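Local coordinates for protein sarcosine oxidase (Pyrococcus horikoshii, PDB 1Y56) that probably oxidises L-proline as the flavin-containing beta subunit of an L-proline dehydrogenase, carrying FAD and contributing to an FMN site, at residues 217-222 with 310-315. Residues are numbered along the deposited sequence; the frame is centred on the assembly and turned at random.
Sequences KIPIEP and KTPDSN
E221 and K310 exchange two backbone hydrogen bonds, which defines them as an antiparallel hydrogen-bonded pair. E221 N donates to K310 O at 2.9 Å, lying in the carbonyl plane with an N-H...O angle of 160°; in return K310 N donates to E221 O, from 27° off that carbonyl's plane. K310 O has a second, weaker visitor, the CA-H of I220 (CA to O 3.3 Å). The pair marks where strand 221-230 begins beside the last residue of strand 299-310, an outermost strand, within this chain, of the mixed sheet in this FAD-dependent oxidoreductase fold. Beyond it pairing gives way to packing: P219 CG meets P312 CG at 3.7 Å, the two side chains crossing at about a right angle. With chi1 at 60°, T311 sets OG1 between its backbone N and carbonyl carbon, where it donates to N315 O (2.6 Å), and CG2 falls anti to the carbonyl carbon, alongside I220 CG1 at 3.9 Å. With a valine in its place, N315 O would probably lose its hydroxyl donor. T311 O, accepting from S314 N, closes a type I turn, and D313 OD2 receives N315 N in an Asx turn, approached from above the carboxylate plane. D313 OD1 is engaged separately, by a salt bridge to R368.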
loop_
_atom_site.group_PDB
_atom_site.type_symbol
_atom_site.label_atom_id
_atom_site.label_comp_id
_atom_site.label_asym_id
_atom_site.label_seq_id
_atom_site.Cartn_x
_atom_site.Cartn_y
_atom_site.Cartn_z
ATOM N N LYS B 217 12.185 -43.513 27.429
ATOM C CA LYS B 217 11.772 -43.549 26.011
ATOM C C LYS B 217 10.391 -44.194 25.874
ATOM O O LYS B 217 10.225 -45.393 26.127
ATOM C CB LYS B 217 12.797 -44.268 25.106
ATOM C CG LYS B 217 14.296 -43.942 25.373
ATOM C CD LYS B 217 14.692 -42.471 25.120
ATOM C CE LYS B 217 15.096 -42.225 23.658
ATOM N NZ LYS B 217 15.306 -40.768 23.376
ATOM N N ILE B 218 9.403 -43.378 25.509
ATOM C CA ILE B 218 8.038 -43.852 25.269
ATOM C C ILE B 218 7.619 -43.403 23.878
ATOM O O ILE B 218 6.925 -42.388 23.731
ATOM C CB ILE B 218 7.036 -43.330 26.308
ATOM C CG1 ILE B 218 7.531 -43.616 27.728
ATOM C CG2 ILE B 218 5.683 -43.972 26.084
ATOM C CD1 ILE B 218 6.856 -42.791 28.805
ATOM N N PRO B 219 8.039 -44.162 22.849
ATOM C CA PRO B 219 7.904 -43.703 21.478
ATOM C C PRO B 219 6.453 -43.746 21.021
ATOM O O PRO B 219 5.875 -44.818 20.874
ATOM C CB PRO B 219 8.772 -44.689 20.695
ATOM C CG PRO B 219 8.786 -45.925 21.509
ATOM C CD PRO B 219 8.624 -45.514 22.932
ATOM N N ILE B 220 5.860 -42.578 20.837
ATOM C CA ILE B 220 4.496 -42.492 20.339
ATOM C C ILE B 220 4.479 -41.471 19.213
ATOM O O ILE B 220 4.694 -40.288 19.456
ATOM C CB ILE B 220 3.503 -42.075 21.453
ATOM C CG1 ILE B 220 3.548 -43.059 22.619
ATOM C CG2 ILE B 220 2.085 -41.981 20.904
ATOM C CD1 ILE B 220 2.750 -42.607 23.836
ATOM N N GLU B 221 4.238 -41.925 17.989
ATOM C CA GLU B 221 4.278 -41.033 16.837
ATOM C C GLU B 221 2.902 -40.837 16.210
ATOM O O GLU B 221 2.170 -41.813 16.029
ATOM C CB GLU B 221 5.225 -41.573 15.754
ATOM C CG GLU B 221 6.704 -41.733 16.114
ATOM C CD GLU B 221 7.315 -40.496 16.755
ATOM O OE1 GLU B 221 8.237 -40.680 17.583
ATOM O OE2 GLU B 221 6.875 -39.356 16.454
ATOM N N PRO B 222 2.554 -39.582 15.837
ATOM C CA PRO B 222 1.297 -39.373 15.111
ATOM C C PRO B 222 1.428 -39.794 13.651
ATOM O O PRO B 222 2.370 -39.379 12.963
ATOM C CB PRO B 222 1.078 -37.863 15.219
ATOM C CG PRO B 222 2.434 -37.295 15.328
ATOM C CD PRO B 222 3.279 -38.314 16.054
ATOM N N LYS B 310 0.763 -44.085 17.205
ATOM C CA LYS B 310 1.400 -45.400 17.112
ATOM C C LYS B 310 2.573 -45.625 18.070
ATOM O O LYS B 310 3.406 -44.737 18.254
ATOM C CB LYS B 310 1.856 -45.657 15.675
ATOM C CG LYS B 310 0.773 -46.236 14.765
ATOM C CD LYS B 310 1.349 -46.833 13.474
ATOM C CE LYS B 310 2.164 -48.110 13.728
ATOM N NZ LYS B 310 2.771 -48.655 12.471
ATOM N N THR B 311 2.621 -46.814 18.672
ATOM C CA THR B 311 3.831 -47.319 19.318
ATOM C C THR B 311 4.420 -48.451 18.476
ATOM O O THR B 311 3.734 -48.993 17.600
ATOM C CB THR B 311 3.555 -47.865 20.722
ATOM O OG1 THR B 311 2.611 -48.939 20.640
ATOM C CG2 THR B 311 3.036 -46.769 21.642
ATOM N N PRO B 312 5.688 -48.824 18.735
ATOM C CA PRO B 312 6.357 -49.876 17.972
ATOM C C PRO B 312 5.656 -51.232 17.993
ATOM O O PRO B 312 5.856 -52.032 17.076
ATOM C CB PRO B 312 7.718 -49.988 18.650
ATOM C CG PRO B 312 7.927 -48.675 19.265
ATOM C CD PRO B 312 6.588 -48.248 19.745
ATOM N N ASP B 313 4.854 -51.494 19.020
ATOM C CA ASP B 313 4.116 -52.751 19.086
ATOM C C ASP B 313 2.603 -52.547 19.044
ATOM O O ASP B 313 1.850 -53.409 19.480
ATOM C CB ASP B 313 4.533 -53.586 20.302
ATOM C CG ASP B 313 4.214 -52.908 21.628
ATOM O OD1 ASP B 313 4.692 -53.406 22.677
ATOM O OD2 ASP B 313 3.495 -51.884 21.637
ATOM N N SER B 314 2.155 -51.405 18.529
ATOM C CA SER B 314 0.718 -51.129 18.408
ATOM C C SER B 314 -0.115 -51.318 19.680
ATOM O O SER B 314 -1.316 -51.546 19.591
ATOM C CB SER B 314 0.105 -51.948 17.271
ATOM O OG SER B 314 0.504 -51.420 16.019
ATOM N N ASN B 315 0.519 -51.221 20.846
ATOM C CA ASN B 315 -0.173 -51.244 22.129
ATOM C C ASN B 315 0.071 -49.947 22.881
ATOM O O ASN B 315 1.142 -49.361 22.766
ATOM C CB ASN B 315 0.302 -52.415 22.986
ATOM C CG ASN B 315 -0.329 -53.728 22.579
ATOM O OD1 ASN B 315 -1.430 -54.065 23.017
ATOM N ND2 ASN B 315 0.375 -54.491 21.759
#